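Local coordinates for uncharacterized protein (Vibrio parahaemolyticus M0605, PDB 3X0T) that is PirA, a jelly-roll protein that probably acts as one component of the plasmid-borne toxin behind the virulence of this marine pathogen, at residues 64-72 / 82-93. Sequence-based numbering, arbitrary orientation. Where two conformers were deposited one is given.
Sequences GGWKVAKSH and LQRPDNAFYHQR
Lys70 NZ is gripped by a carbonyl and a water at equal range: it donates to Gln83 O at 2.7 Å, and the water, also 2.7 Å from NZ, passes the link on to Arg84 O. The ammonium stands above the Gln83 carbonyl plane, 37° out of it, and a second water, weakly held by NZ, accepts from Gln83 N. The lysine chain runs extended beyond CG, its CB and CD passing Leu82 CD1 on the way to the loop. One residue earlier, Ala69 CB meets Pro85 CG at 4.0 Å; a classic beta bulge, in which Ala69 and Lys70 together pair with Tyr55, interrupts the edge strand 67-74.

At the other end, Trp66 and Arg93 illustrate a cation-pi stack. The guanidinium lies flat over the indole, planes 6° apart, with Arg93 CZ 3.6 Å from the centroid of the five-membered ring. With chi1 at 67° and the chain extended from CG to NE, Arg93 spans the indole, CG making a CH-pi contact over the six-membered ring. The far rim of the indole reaches the backbone, Trp66 CZ3 lying 3.7 Å from Gln92 CA.

Glu25, by a salt bridge, and Gln56, by a hydrogen bond, hold the guanidinium from neighbouring strands of the same jelly-roll sheet. Both cations thus serve as structural cross-links, one through backbone carbonyls and water, the other through an aromatic face and a carboxylate that would probably temper its charge.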
ATOM      1  N   GLY A  64      11.543  -7.755 -15.573  1.00 15.82           N
ATOM      2  CA  GLY A  64      12.341  -7.711 -14.350  1.00 17.00           C
ATOM      3  C   GLY A  64      11.572  -7.686 -13.051  1.00 15.07           C
ATOM      4  O   GLY A  64      12.184  -7.606 -12.005  1.00 15.84           O
ATOM      5  N   GLY A  65      10.258  -7.839 -13.116  1.00 13.66           N
ATOM      6  CA  GLY A  65       9.430  -8.015 -11.915  1.00 12.83           C
ATOM      7  C   GLY A  65       9.224  -6.696 -11.163  1.00  9.55           C
ATOM      8  O   GLY A  65       9.499  -5.609 -11.675  1.00 10.84           O
ATOM      9  N   TRP A  66       8.685  -6.823  -9.975  1.00  8.81           N
ATOM     10  CA  TRP A  66       8.346  -5.629  -9.162  1.00  7.89           C
ATOM     11  C   TRP A  66       9.619  -4.990  -8.590  1.00  8.08           C
ATOM     12  O   TRP A  66      10.554  -5.712  -8.210  1.00 10.02           O
ATOM     13  CB  TRP A  66       7.455  -6.012  -7.981  1.00  8.54           C
ATOM     14  CG  TRP A  66       6.060  -6.369  -8.418  1.00  7.68           C
ATOM     15  CD1 TRP A  66       5.488  -7.637  -8.417  1.00  9.34           C
ATOM     16  CD2 TRP A  66       5.044  -5.477  -8.873  1.00  7.65           C
ATOM     17  NE1 TRP A  66       4.179  -7.533  -8.851  1.00  9.38           N
ATOM     18  CE2 TRP A  66       3.891  -6.231  -9.158  1.00  8.06           C
ATOM     19  CE3 TRP A  66       5.028  -4.078  -9.077  1.00  7.79           C
ATOM     20  CZ2 TRP A  66       2.708  -5.633  -9.616  1.00  9.34           C
ATOM     21  CZ3 TRP A  66       3.859  -3.502  -9.572  1.00  8.60           C
ATOM     22  CH2 TRP A  66       2.692  -4.272  -9.825  1.00  8.57           C
ATOM     23  N   LYS A  67       9.609  -3.674  -8.486  1.00  7.33           N
ATOM     24  CA  LYS A  67      10.699  -2.911  -7.873  1.00  8.15           C
ATOM     25  C   LYS A  67      10.155  -2.098  -6.737  1.00  8.04           C
ATOM     26  O   LYS A  67       8.987  -1.705  -6.758  1.00  8.39           O
ATOM     27  CB  LYS A  67      11.337  -1.950  -8.906  1.00  9.32           C
ATOM     28  CG  LYS A  67      11.988  -2.620 -10.084  1.00 13.44           C
ATOM     29  CD  LYS A  67      10.996  -2.582 -11.316  1.00 15.43           C
ATOM     30  CE  LYS A  67      11.633  -3.046 -12.642  1.00 15.92           C
ATOM     31  NZ  LYS A  67      12.049  -4.457 -12.649  1.00 20.95           N
ATOM     32  N   VAL A  68      10.950  -1.831  -5.709  1.00  7.96           N
ATOM     33  CA  VAL A  68      10.551  -1.094  -4.560  1.00  8.26           C
ATOM     34  C   VAL A  68      10.848   0.414  -4.711  1.00  7.82           C
ATOM     35  O   VAL A  68      12.008   0.785  -4.878  1.00  9.07           O
ATOM     36  CB  VAL A  68      11.189  -1.656  -3.270  1.00  8.87           C
ATOM     37  CG1 VAL A  68      10.731  -0.827  -2.052  1.00  9.74           C
ATOM     38  CG2 VAL A  68      10.951  -3.130  -3.132  1.00  9.79           C
ATOM     39  N   ALA A  69       9.803   1.230  -4.686  1.00  8.03           N
ATOM     40  CA  ALA A  69       9.964   2.697  -4.682  1.00  8.42           C
ATOM     41  C   ALA A  69      10.001   3.241  -3.267  1.00  8.02           C
ATOM     42  O   ALA A  69      10.694   4.253  -3.048  1.00 10.52           O
ATOM     43  CB  ALA A  69       8.840   3.375  -5.458  1.00  9.82           C
ATOM     44  N   LYS A  70       9.224   2.698  -2.327  1.00  8.02           N
ATOM     45  CA  LYS A  70       9.156   3.181  -0.940  1.00  8.70           C
ATOM     46  C   LYS A  70       8.928   2.004  -0.037  1.00  8.13           C
ATOM     47  O   LYS A  70       8.234   1.046  -0.422  1.00  8.75           O
ATOM     48  CB  LYS A  70       8.049   4.198  -0.740  1.00  9.48           C
ATOM     49  CG  LYS A  70       8.192   5.515  -1.512  1.00 11.59           C
ATOM     50  CD  LYS A  70       7.231   6.615  -1.025  1.00 16.08           C
ATOM     51  CE  LYS A  70       7.485   7.959  -1.639  1.00 17.71           C
ATOM     52  NZ  LYS A  70       6.615   8.939  -0.900  1.00 19.40           N
ATOM     53  N   SER A  71       9.469   2.069   1.178  1.00  8.97           N
ATOM     54  CA  SER A  71       9.256   1.031   2.161  1.00  9.50           C
ATOM     55  C   SER A  71       9.242   1.621   3.568  1.00  9.58           C
ATOM     56  O   SER A  71      10.041   2.548   3.812  1.00 11.63           O
ATOM     57  CB  SER A  71      10.357  -0.019   2.044  1.00 11.52           C
ATOM     58  OG  SER A  71      10.127  -1.161   2.845  1.00 12.67           O
ATOM     59  N   HIS A  72       8.433   1.156   4.479  1.00 10.01           N
ATOM     60  CA  HIS A  72       8.426   1.684   5.839  1.00 11.07           C
ATOM     61  C   HIS A  72       7.875   0.596   6.774  1.00 10.56           C
ATOM     62  O   HIS A  72       6.975  -0.152   6.418  1.00 11.92           O
ATOM     63  CB  HIS A  72       7.503   2.913   5.904  1.00 12.67           C
ATOM     64  CG  HIS A  72       7.569   3.608   7.200  1.00 14.51           C
ATOM     65  ND1 HIS A  72       8.515   4.558   7.501  1.00 16.88           N
ATOM     66  CD2 HIS A  72       6.793   3.479   8.298  1.00 16.01           C
ATOM     67  CE1 HIS A  72       8.338   4.963   8.750  1.00 20.15           C
ATOM     68  NE2 HIS A  72       7.272   4.359   9.230  1.00 19.73           N
ATOM     69  N   LEU A  82       1.570   6.558   3.788  1.00 11.00           N
ATOM     70  CA  LEU A  82       2.420   6.260   2.649  1.00  9.51           C
ATOM     71  C   LEU A  82       1.982   7.127   1.496  1.00 10.00           C
ATOM     72  O   LEU A  82       0.937   6.912   0.861  1.00 10.40           O
ATOM     73  CB  LEU A  82       2.243   4.770   2.283  1.00 10.30           C
ATOM     74  CG  LEU A  82       3.024   4.293   1.061  1.00 10.17           C
ATOM     75  CD1 LEU A  82       4.499   4.526   1.239  1.00 16.63           C
ATOM     76  CD2 LEU A  82       2.714   2.859   0.747  1.00 10.69           C
ATOM     77  N   GLN A  83       2.800   8.157   1.227  1.00 11.08           N
ATOM     78  CA  GLN A  83       2.491   9.051   0.099  1.00 12.05           C
ATOM     79  C   GLN A  83       2.980   8.395  -1.205  1.00  9.63           C
ATOM     80  O   GLN A  83       4.111   7.926  -1.274  1.00 10.91           O
ATOM     81  CB  GLN A  83       3.234  10.389   0.386  1.00 12.92           C
ATOM     82  CG  GLN A  83       3.036  11.429  -0.716  1.00 14.15           C
ATOM     83  CD  GLN A  83       1.580  11.974  -0.797  1.00 12.12           C
ATOM     84  OE1 GLN A  83       0.779  11.889   0.136  1.00 13.79           O
ATOM     85  NE2 GLN A  83       1.295  12.552  -1.960  1.00 14.33           N
ATOM     86  N   ARG A  84       2.151   8.471  -2.231  1.00 10.06           N
ATOM     87  CA  ARG A  84       2.556   7.890  -3.495  0.60  9.51           C
ATOM     88  C   ARG A  84       3.788   8.588  -4.043  1.00  9.95           C
ATOM     89  O   ARG A  84       3.975   9.785  -3.809  1.00 11.78           O
ATOM     90  CB  ARG A  84       1.436   8.041  -4.496  0.60  8.16           C
ATOM     91  CG  ARG A  84       1.195   9.496  -4.853  0.60  9.81           C
ATOM     92  CD  ARG A  84       0.030   9.590  -5.781  0.60 12.08           C
ATOM     93  NE  ARG A  84      -0.228  11.007  -6.124  0.60 11.73           N
ATOM     94  CZ  ARG A  84      -1.382  11.476  -6.606  0.60 14.57           C
ATOM     95  NH1 ARG A  84      -2.375  10.671  -6.754  0.60 15.86           N
ATOM     96  NH2 ARG A  84      -1.512  12.772  -6.965  0.60 18.57           N
ATOM     97  N   PRO A  85       4.660   7.921  -4.817  1.00  9.56           N
ATOM     98  CA  PRO A  85       5.720   8.639  -5.540  1.00 10.64           C
ATOM     99  C   PRO A  85       5.132   9.711  -6.421  1.00 10.22           C
ATOM    100  O   PRO A  85       4.033   9.595  -6.952  1.00 11.16           O
ATOM    101  CB  PRO A  85       6.386   7.520  -6.362  1.00 10.92           C
ATOM    102  CG  PRO A  85       6.085   6.252  -5.583  1.00  9.74           C
ATOM    103  CD  PRO A  85       4.662   6.466  -5.097  1.00  9.30           C
ATOM    104  N   ASP A  86       5.886  10.775  -6.688  0.80 12.07           N
ATOM    105  CA  ASP A  86       5.360  11.822  -7.582  0.80 13.13           C
ATOM    106  C   ASP A  86       5.412  11.411  -9.060  0.80 14.63           C
ATOM    107  O   ASP A  86       4.678  12.035  -9.879  0.80 15.97           O
ATOM    108  CB  ASP A  86       6.283  13.079  -7.467  0.80 17.95           C
ATOM    109  CG  ASP A  86       6.220  13.811  -6.184  0.80 20.75           C
ATOM    110  OD1 ASP A  86       5.189  13.726  -5.452  0.80 23.31           O
ATOM    111  OD2 ASP A  86       7.191  14.570  -5.899  0.80 25.27           O
ATOM    112  N   ASN A  87       6.100  10.350  -9.440  0.80 11.73           N
ATOM    113  CA  ASN A  87       6.257   9.955 -10.840  0.80 10.86           C
ATOM    114  C   ASN A  87       5.168   8.881 -11.193  0.80  9.45           C
ATOM    115  O   ASN A  87       4.571   8.239 -10.329  0.80 11.09           O
ATOM    116  CB  ASN A  87       7.701   9.521 -11.211  0.80 12.67           C
ATOM    117  CG  ASN A  87       8.256   8.419 -10.273  0.80 11.60           C
ATOM    118  OD1 ASN A  87       8.333   8.602  -9.031  0.80 13.17           O
ATOM    119  ND2 ASN A  87       8.811   7.378 -10.950  0.80 11.46           N
ATOM    120  N   ALA A  88       4.973   8.699 -12.511  1.00  9.68           N
ATOM    121  CA  ALA A  88       3.924   7.892 -13.104  1.00  9.24           C
ATOM    122  C   ALA A  88       4.474   6.524 -13.502  1.00  8.80           C
ATOM    123  O   ALA A  88       5.657   6.419 -13.920  1.00 10.36           O
ATOM    124  CB  ALA A  88       3.369   8.628 -14.334  1.00 10.30           C
ATOM    125  N   PHE A  89       3.638   5.487 -13.419  1.00  7.79           N
ATOM    126  CA  PHE A  89       4.048   4.134 -13.680  1.00  7.60           C
ATOM    127  C   PHE A  89       3.130   3.450 -14.625  1.00  7.66           C
ATOM    128  O   PHE A  89       1.921   3.777 -14.723  1.00  8.44           O
ATOM    129  CB  PHE A  89       4.071   3.321 -12.366  1.00  7.74           C
ATOM    130  CG  PHE A  89       4.975   3.913 -11.304  1.00  7.25           C
ATOM    131  CD1 PHE A  89       6.390   3.861 -11.521  1.00  8.35           C
ATOM    132  CD2 PHE A  89       4.484   4.473 -10.140  1.00  8.07           C
ATOM    133  CE1 PHE A  89       7.216   4.376 -10.490  1.00  8.54           C
ATOM    134  CE2 PHE A  89       5.330   4.953  -9.151  1.00  8.94           C
ATOM    135  CZ  PHE A  89       6.680   4.897  -9.323  1.00  9.23           C
ATOM    136  N   TYR A  90       3.596   2.394 -15.292  1.00  7.58           N
ATOM    137  CA  TYR A  90       2.769   1.475 -16.060  1.00  7.56           C
ATOM    138  C   TYR A  90       2.090   0.455 -15.173  1.00  7.28           C
ATOM    139  O   TYR A  90       0.964   0.036 -15.458  1.00  7.86           O
ATOM    140  CB  TYR A  90       3.635   0.776 -17.097  1.00  8.99           C
ATOM    141  CG  TYR A  90       4.101   1.707 -18.188  1.00  9.55           C
ATOM    142  CD1 TYR A  90       3.282   2.018 -19.280  1.00 11.86           C
ATOM    143  CD2 TYR A  90       5.349   2.312 -18.132  1.00 10.85           C
ATOM    144  CE1 TYR A  90       3.665   2.893 -20.279  1.00 14.41           C
ATOM    145  CE2 TYR A  90       5.747   3.192 -19.146  1.00 12.45           C
ATOM    146  CZ  TYR A  90       4.917   3.464 -20.200  1.00 14.58           C
ATOM    147  OH  TYR A  90       5.271   4.365 -21.192  1.00 17.59           O
ATOM    148  N   HIS A  91       2.760   0.025 -14.116  1.00  6.73           N
ATOM    149  CA  HIS A  91       2.269  -0.927 -13.127  1.00  6.93           C
ATOM    150  C   HIS A  91       2.683  -0.459 -11.772  1.00  6.21           C
ATOM    151  O   HIS A  91       3.848  -0.064 -11.600  1.00  6.93           O
ATOM    152  CB  HIS A  91       2.770  -2.352 -13.377  1.00  7.83           C
ATOM    153  CG  HIS A  91       2.393  -2.871 -14.724  1.00  7.77           C
ATOM    154  ND1 HIS A  91       1.128  -3.355 -15.013  1.00  8.76           N
ATOM    155  CD2 HIS A  91       3.085  -2.824 -15.908  1.00  9.24           C
ATOM    156  CE1 HIS A  91       1.072  -3.612 -16.302  1.00  9.90           C
ATOM    157  NE2 HIS A  91       2.222  -3.273 -16.873  1.00 10.16           N
ATOM    158  N   GLN A  92       1.811  -0.564 -10.781  1.00  6.38           N
ATOM    159  CA  GLN A  92       2.162  -0.193  -9.414  1.00  6.63           C
ATOM    160  C   GLN A  92       1.261  -0.946  -8.465  1.00  6.06           C
ATOM    161  O   GLN A  92       0.136  -1.331  -8.815  1.00  7.08           O
ATOM    162  CB  GLN A  92       2.155   1.332  -9.225  1.00  6.68           C
ATOM    163  CG  GLN A  92       0.756   1.971  -9.463  1.00  7.25           C
ATOM    164  CD  GLN A  92       0.915   3.403  -9.717  1.00  7.45           C
ATOM    165  OE1 GLN A  92       1.353   4.179  -8.808  1.00  8.64           O
ATOM    166  NE2 GLN A  92       0.599   3.890 -10.895  1.00  7.97           N
ATOM    167  N   ARG A  93       1.751  -1.107  -7.231  1.00  6.04           N
ATOM    168  CA  ARG A  93       0.942  -1.745  -6.211  1.00  6.11           C
ATOM    169  C   ARG A  93       1.450  -1.324  -4.845  1.00  6.15           C
ATOM    170  O   ARG A  93       2.598  -0.848  -4.724  1.00  7.02           O
ATOM    171  CB  ARG A  93       0.966  -3.278  -6.345  1.00  6.87           C
ATOM    172  CG  ARG A  93       2.295  -3.963  -6.069  1.00  7.15           C
ATOM    173  CD  ARG A  93       2.163  -5.440  -6.064  1.00  7.28           C
ATOM    174  NE  ARG A  93       3.446  -6.059  -5.774  1.00  7.56           N
ATOM    175  CZ  ARG A  93       3.584  -7.359  -5.477  1.00  7.94           C
ATOM    176  NH1 ARG A  93       2.548  -8.161  -5.533  1.00 10.42           N
ATOM    177  NH2 ARG A  93       4.780  -7.772  -5.061  1.00  9.77           N
TER
HETATM  178  O   HOH W   1       6.353  10.958  -2.706  1.00 23.23           O
HETATM  179  O   HOH W   2       5.608   8.341   2.369  1.00 25.79           O